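Local coordinates for Bd0816 (Bdellovibrio bacteriovorus HD100, PDB 5CER), which probably acts as a serine-type D-Ala-D-Ala carboxypeptidase of the S13 family, trimming the terminal D-alanine from peptidoglycan peptides, at residues Thr60-Ala63 and Asn64-Asp68; Tyr127-Ile130 and Glu131-Ala134; Thr279-Lys282 and Ser283-Lys287. The protein carries 2 engineered substitutions. One frame throughout, in Å; residues are numbered along the deposited sequence.

Contact 1. Residues Thr60-Ala63 and Asn64-Asp68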
loop_
_atom_site.group_PDB
_atom_site.type_symbol
_atom_site.label_atom_id
_atom_site.label_comp_id
_atom_site.label_asym_id
_atom_site.label_seq_id
_atom_site.Cartn_x
_atom_site.Cartn_y
_atom_site.Cartn_z
ATOM N N THR A 60 15.366 -9.279 -35.009
ATOM C CA THR A 60 16.082 -9.580 -36.235
ATOM C C THR A 60 16.178 -11.102 -36.397
ATOM O O THR A 60 16.712 -11.761 -35.517
ATOM C CB THR A 60 17.502 -8.947 -36.187
ATOM O OG1 THR A 60 17.417 -7.544 -35.910
ATOM C CG2 THR A 60 18.269 -9.181 -37.479
ATOM N N PRO A 61 15.695 -11.659 -37.531
ATOM C CA PRO A 61 15.859 -13.105 -37.742
ATOM C C PRO A 61 17.311 -13.599 -37.826
ATOM O O PRO A 61 18.171 -12.934 -38.442
ATOM C CB PRO A 61 15.138 -13.387 -39.070
ATOM C CG PRO A 61 14.521 -12.120 -39.523
ATOM C CD PRO A 61 14.931 -11.005 -38.622
ATOM N N THR A 62 17.565 -14.716 -37.149
ATOM C CA THR A 62 18.807 -15.462 -37.250
ATOM C C THR A 62 18.636 -16.622 -38.221
ATOM O O THR A 62 17.525 -17.078 -38.452
ATOM C CB THR A 62 19.240 -16.042 -35.887
ATOM O OG1 THR A 62 18.179 -16.804 -35.292
ATOM C CG2 THR A 62 19.660 -14.943 -34.932
ATOM N N ALA A 63 19.747 -17.102 -38.778
ATOM C CA ALA A 63 19.741 -18.191 -39.765
ATOM C C ALA A 63 19.051 -19.494 -39.297
ATOM O O ALA A 63 18.485 -20.227 -40.118
ATOM C CB ALA A 63 21.169 -18.481 -40.212
ATOM N N ASN A 64 19.140 -19.802 -37.996
ATOM C CA ASN A 64 18.452 -20.983 -37.412
ATOM C C ASN A 64 16.918 -20.832 -37.278
ATOM O O ASN A 64 16.233 -21.815 -36.983
ATOM C CB ASN A 64 19.054 -21.407 -36.051
ATOM C CG ASN A 64 19.164 -20.262 -35.062
ATOM O OD1 ASN A 64 18.315 -19.407 -35.015
ATOM N ND2 ASN A 64 20.217 -20.248 -34.279
ATOM N N GLY A 65 16.386 -19.626 -37.503
ATOM C CA GLY A 65 14.936 -19.384 -37.452
ATOM C C GLY A 65 14.430 -18.821 -36.152
ATOM O O GLY A 65 13.231 -18.699 -35.980
ATOM N N SER A 66 15.341 -18.490 -35.244
ATOM C CA SER A 66 15.017 -17.726 -34.026
ATOM C C SER A 66 15.193 -16.212 -34.279
ATOM O O SER A 66 15.413 -15.796 -35.405
ATOM C CB SER A 66 15.879 -18.209 -32.827
ATOM O OG SER A 66 16.251 -19.582 -32.899
ATOM N N MET A 67 15.025 -15.404 -33.248
ATOM C CA MET A 67 15.236 -13.973 -33.333
ATOM C C MET A 67 16.404 -13.536 -32.434
ATOM O O MET A 67 16.680 -14.161 -31.426
ATOM C CB MET A 67 13.962 -13.228 -32.900
ATOM C CG MET A 67 12.742 -13.323 -33.817
ATOM S SD MET A 67 12.986 -12.839 -35.534
ATOM C CE MET A 67 11.488 -12.006 -36.004
ATOM N N ASP A 68 17.152 -12.539 -32.874
ATOM C CA ASP A 68 17.903 -11.684 -31.969
ATOM C C ASP A 68 16.929 -10.572 -31.542
ATOM O O ASP A 68 16.045 -10.173 -32.314
ATOM C CB ASP A 68 19.141 -11.057 -32.623
ATOM C CG ASP A 68 20.303 -12.064 -32.857
ATOM O OD1 ASP A 68 20.346 -13.111 -32.209
ATOM O OD2 ASP A 68 21.161 -11.788 -33.721
#
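Thr60 and Asp68 form an antiparallel hydrogen-bonded pair through two backbone bonds, Asp68 N to Thr60 O at 2.8 Å and Thr60 N to Asp68 O, and the chain then doubles back through a type I turn from Thr62 to Gly65. Thr62 N reaches Ser66 O almost straight (177°), while Gly65 N closes the turn on Thr62 O. This is a beta hairpin with a type I turn and a classic G1 bulge: Gly65 takes left-handed backbone angles, where a beta carbon would press on the carbonyl of Asn64. Asn64 suits its place because OD1 gathers three donors. Ser66 N donates to Asn64 OD1 (3.1 Å) from close to the plane of the side-chain carbonyl, 16° out of it, an Asx turn. Ser66 OG and Thr62 OG1, the latter 2.6 Å from Asn64 OD1, both lie well out of that plane. Thr62 puts OG1 between its backbone N and carbonyl carbon (chi1 53°), facing the turn, and its methyl CG2 lies 3.4 Å from Asp68 OD1, which is itself held by Asn101 N. On the other face of the hairpin, Pro61 and Met67 run side by side; the bent methionine brings SD within 4.1 Å of Pro61 CD.

Contact 2. Residues Tyr127-Ile130 and Glu131-Ala134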
loop_
_atom_site.group_PDB
_atom_site.type_symbol
_atom_site.label_atom_id
_atom_site.label_comp_id
_atom_site.label_asym_id
_atom_site.label_seq_id
_atom_site.Cartn_x
_atom_site.Cartn_y
_atom_site.Cartn_z
ATOM N N TYR A 127 21.317 1.819 -8.149
ATOM C CA TYR A 127 22.516 1.494 -8.910
ATOM C C TYR A 127 23.358 2.748 -9.115
ATOM O O TYR A 127 22.922 3.680 -9.756
ATOM C CB TYR A 127 22.134 0.803 -10.242
ATOM C CG TYR A 127 21.251 -0.395 -9.978
ATOM C CD1 TYR A 127 21.793 -1.580 -9.410
ATOM C CD2 TYR A 127 19.900 -0.337 -10.215
ATOM C CE1 TYR A 127 20.986 -2.665 -9.127
ATOM C CE2 TYR A 127 19.092 -1.422 -9.948
ATOM C CZ TYR A 127 19.630 -2.573 -9.389
ATOM O OH TYR A 127 18.816 -3.646 -9.126
ATOM N N GLU A 128 24.589 2.711 -8.618
ATOM C CA GLU A 128 25.448 3.870 -8.657
ATOM C C GLU A 128 26.061 3.990 -10.049
ATOM O O GLU A 128 26.272 5.092 -10.538
ATOM C CB GLU A 128 26.589 3.758 -7.623
ATOM C CG GLU A 128 26.979 5.098 -7.055
ATOM C CD GLU A 128 28.036 5.031 -5.956
ATOM O OE1 GLU A 128 27.666 4.789 -4.781
ATOM O OE2 GLU A 128 29.227 5.267 -6.267
ATOM N N THR A 129 26.468 2.868 -10.631
ATOM C CA THR A 129 26.986 2.862 -11.994
ATOM C C THR A 129 25.983 2.146 -12.898
ATOM O O THR A 129 25.142 1.383 -12.441
ATOM C CB THR A 129 28.387 2.206 -12.102
ATOM O OG1 THR A 129 28.310 0.797 -11.854
ATOM C CG2 THR A 129 29.375 2.859 -11.122
ATOM N N ILE A 130 26.134 2.385 -14.188
ATOM C CA ILE A 130 25.399 1.682 -15.202
ATOM C C ILE A 130 25.730 0.199 -15.280
ATOM O O ILE A 130 24.861 -0.639 -15.520
ATOM C CB ILE A 130 25.630 2.348 -16.566
ATOM C CG1 ILE A 130 24.603 1.843 -17.562
ATOM C CG2 ILE A 130 27.056 2.142 -17.111
ATOM C CD1 ILE A 130 24.236 2.927 -18.518
ATOM N N GLU A 131 26.994 -0.120 -15.061
ATOM C CA GLU A 131 27.458 -1.492 -14.946
ATOM C C GLU A 131 26.604 -2.272 -13.943
ATOM O O GLU A 131 26.254 -3.434 -14.176
ATOM C CB GLU A 131 28.894 -1.499 -14.341
ATOM C CG GLU A 131 29.642 -2.802 -14.426
ATOM C CD GLU A 131 31.170 -2.787 -14.645
ATOM O OE1 GLU A 131 31.807 -1.782 -15.026
ATOM O OE2 GLU A 131 31.763 -3.856 -14.448
ATOM N N GLN A 132 26.425 -1.674 -12.758
ATOM C CA GLN A 132 25.692 -2.308 -11.668
ATOM C C GLN A 132 24.240 -2.529 -12.071
ATOM O O GLN A 132 23.673 -3.569 -11.730
ATOM C CB GLN A 132 25.727 -1.450 -10.408
ATOM C CG GLN A 132 27.042 -1.413 -9.652
ATOM C CD GLN A 132 26.969 -0.426 -8.493
ATOM O OE1 GLN A 132 25.883 -0.032 -8.061
ATOM N NE2 GLN A 132 28.115 -0.070 -7.945
ATOM N N GLN A 133 23.659 -1.549 -12.768
ATOM C CA GLN A 133 22.317 -1.684 -13.285
ATOM C C GLN A 133 22.224 -2.816 -14.311
ATOM O O GLN A 133 21.334 -3.670 -14.244
ATOM C CB GLN A 133 21.855 -0.367 -13.928
ATOM C CG GLN A 133 20.377 -0.380 -14.339
ATOM C CD GLN A 133 19.959 0.851 -15.109
ATOM O OE1 GLN A 133 19.917 1.923 -14.550
ATOM N NE2 GLN A 133 19.706 0.709 -16.394
ATOM N N ALA A 134 23.148 -2.792 -15.265
ATOM C CA ALA A 134 23.239 -3.841 -16.287
ATOM C C ALA A 134 23.321 -5.231 -15.660
ATOM O O ALA A 134 22.566 -6.134 -16.031
ATOM C CB ALA A 134 24.422 -3.586 -17.201
#
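Gln132 and the residues just before it hold each other by two bonds that run in opposite directions. Its backbone N donates to Thr129 OG1 at 3.2 Å, and its side-chain OE1 accepts from Glu128 N at 3.1 Å, that donor standing 52° out of the amide carbonyl plane. Thr129 is thus the N-cap of helix 130-145: with OG1 tucked between its own backbone N and carbonyl carbon (chi1 69°), the oxygen faces a first-turn N-H that has no helical carbonyl before it to bond. A threonine suits this place because its short branch holds the acceptor close to the backbone. Glutamine suits the other end, since its chain, extended beyond CG, is long enough to reach back past Thr129 and take up the amide of a loop residue. The helical ladder opens with a weak bond from Gln133 N to Thr129 O and firms up with Ala134 N on Ile130 O (2.8 Å). Glu131, in the first turn, would probably be stabilised by the positive end of the helix dipole, and its CB packs 3.4 Å from Thr129 OG1. Farther out, the Tyr127 ring lies over the start of the helix. Gln133 CA sits off-centre above one face, toward CG, 4.1 Å from the ring centroid and 25° off the normal, a CH-pi contact, and Tyr127 CB meets Gln133 CB at 3.9 Å. The amide of Gln133 stands steeply to the ring, and its NE2 bonds to Glu106 O. Ile130 and the small, buried Ala134 both touch Phe181 of strand 175-181.

Contact 3. Residues Thr279-Lys282 and Ser283-Lys287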
loop_
_atom_site.group_PDB
_atom_site.type_symbol
_atom_site.label_atom_id
_atom_site.label_comp_id
_atom_site.label_asym_id
_atom_site.label_seq_id
_atom_site.Cartn_x
_atom_site.Cartn_y
_atom_site.Cartn_z
ATOM N N THR A 279 -3.687 20.821 -5.819
ATOM C CA THR A 279 -3.093 20.956 -7.158
ATOM C C THR A 279 -3.212 19.657 -7.979
ATOM O O THR A 279 -3.452 19.709 -9.179
ATOM C CB THR A 279 -1.598 21.369 -7.017
ATOM O OG1 THR A 279 -1.509 22.385 -6.018
ATOM C CG2 THR A 279 -0.957 21.841 -8.308
ATOM N N LEU A 280 -3.064 18.513 -7.299
ATOM C CA LEU A 280 -3.172 17.205 -7.957
ATOM C C LEU A 280 -4.606 16.994 -8.468
ATOM O O LEU A 280 -4.797 16.603 -9.621
ATOM C CB LEU A 280 -2.776 16.074 -6.995
ATOM C CG LEU A 280 -3.054 14.626 -7.441
ATOM C CD1 LEU A 280 -2.382 14.313 -8.754
ATOM C CD2 LEU A 280 -2.553 13.668 -6.379
ATOM N N ASN A 281 -5.584 17.303 -7.613
ATOM C CA ASN A 281 -6.985 17.286 -7.980
ATOM C C ASN A 281 -7.322 18.214 -9.166
ATOM O O ASN A 281 -8.051 17.808 -10.067
ATOM C CB ASN A 281 -7.867 17.639 -6.766
ATOM C CG ASN A 281 -9.342 17.424 -7.029
ATOM O OD1 ASN A 281 -10.111 18.377 -7.273
ATOM N ND2 ASN A 281 -9.731 16.183 -7.116
ATOM N N LYS A 282 -6.806 19.429 -9.175
ATOM C CA LYS A 282 -7.057 20.372 -10.287
ATOM C C LYS A 282 -6.505 19.852 -11.571
ATOM O O LYS A 282 -7.119 19.942 -12.629
ATOM C CB LYS A 282 -6.408 21.775 -10.018
ATOM C CG LYS A 282 -7.342 22.968 -9.813
ATOM C CD LYS A 282 -8.636 22.567 -9.090
ATOM C CE LYS A 282 -9.544 23.734 -8.765
ATOM N NZ LYS A 282 -10.959 23.254 -8.602
ATOM N N SER A 283 -5.314 19.307 -11.477
ATOM C CA SER A 283 -4.647 18.734 -12.633
ATOM C C SER A 283 -5.504 17.633 -13.282
ATOM O O SER A 283 -5.776 17.635 -14.479
ATOM C CB SER A 283 -3.279 18.212 -12.209
ATOM O OG SER A 283 -2.435 18.149 -13.318
ATOM N N LEU A 284 -5.930 16.701 -12.439
ATOM C CA LEU A 284 -6.714 15.549 -12.869
ATOM C C LEU A 284 -8.058 16.001 -13.401
ATOM O O LEU A 284 -8.472 15.499 -14.445
ATOM C CB LEU A 284 -6.902 14.531 -11.734
ATOM C CG LEU A 284 -5.627 13.830 -11.277
ATOM C CD1 LEU A 284 -5.821 13.177 -9.916
ATOM C CD2 LEU A 284 -5.147 12.790 -12.279
ATOM N N GLU A 285 -8.713 16.966 -12.744
ATOM C CA GLU A 285 -10.012 17.477 -13.250
ATOM C C GLU A 285 -9.905 18.148 -14.611
ATOM O O GLU A 285 -10.767 17.951 -15.453
ATOM C CB GLU A 285 -10.716 18.373 -12.245
ATOM C CG GLU A 285 -11.322 17.543 -11.106
ATOM C CD GLU A 285 -12.064 18.341 -10.043
ATOM O OE1 GLU A 285 -11.946 19.597 -10.022
ATOM O OE2 GLU A 285 -12.764 17.691 -9.215
ATOM N N ALA A 286 -8.809 18.854 -14.840
ATOM C CA ALA A 286 -8.549 19.462 -16.135
ATOM C C ALA A 286 -8.460 18.469 -17.285
ATOM O O ALA A 286 -8.632 18.851 -18.415
ATOM C CB ALA A 286 -7.274 20.288 -16.085
ATOM N N LYS A 287 -8.127 17.212 -17.001
ATOM C CA LYS A 287 -8.100 16.173 -17.998
ATOM C C LYS A 287 -9.266 15.216 -17.892
ATOM O O LYS A 287 -9.190 14.124 -18.432
ATOM C CB LYS A 287 -6.787 15.376 -17.869
ATOM C CG LYS A 287 -5.519 16.166 -18.104
ATOM C CD LYS A 287 -5.590 16.761 -19.513
ATOM C CE LYS A 287 -4.233 17.110 -20.090
ATOM N NZ LYS A 287 -4.246 18.544 -20.470
#
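The amide of Asn281 and the carboxylate of Glu285, one helical turn apart, are the flat groups here. The end of the Asn281 amide sits over one face of the Glu285 carboxylate, but with the planes 65° apart this is not a parallel stack. Glu285 gets there with CG beside its own backbone N (chi1 -75°) and the rest of the chain extended, which lays CG 3.4 Å from Asn281 O. Lys282 offers a looser electrostatic partner: its NZ is 4.0 Å from Glu285 OE1, too far for a salt bridge, though the opposite charges would still be expected to attract. The same amine makes a weak hydrogen bond to Ala13 O. Beneath these polar ends runs the regular alpha-helical ladder, in which Ser283 N, Leu284 N, Glu285 N and Ala286 N each bond to the carbonyl four residues earlier; Glu285 N to Asn281 O, at 2.9 Å, is representative. Ser283 suits its place by being small, since its side chain touches Ile44 of helix 35-47. Thr279, facing away from the following turn, turns its hydroxyl back to Lys275 O. The apolar side belongs to Leu280 and Leu284, whose CD1 methyls meet at 3.8 Å. Branched aliphatic chains suit this buried stripe, since both press into helix 35-47, where Ile44 touches the two leucines and Val37 touches Leu280. Leu291 covers Leu280 and Asn281 from the loop that follows helix 270-286, and Leu284 also touches Val49 and Val294.

In the fold
The three contacts come in series along the chain and none touches another. Contacts 1 and 2 are the nearer pair, with centres 29 Å and nearest atoms about 17 Å apart, and both belong to the mixed sheet region: the hairpin of contact 1 pairs with strand 98-104, and the helix start of contact 2 packs on strand 175-181 at the sheet's edge. Contact 3 lies 48 Å from contact 1 and 36 Å from contact 2 between centres, contacts 2 and 3 being on opposite sides of the chain's centre. Its helix packs on helix 35-47, which probably corresponds to the helix that, in the beta-lactamase clan, carries the nucleophile's SxxK motif at its N-terminal end.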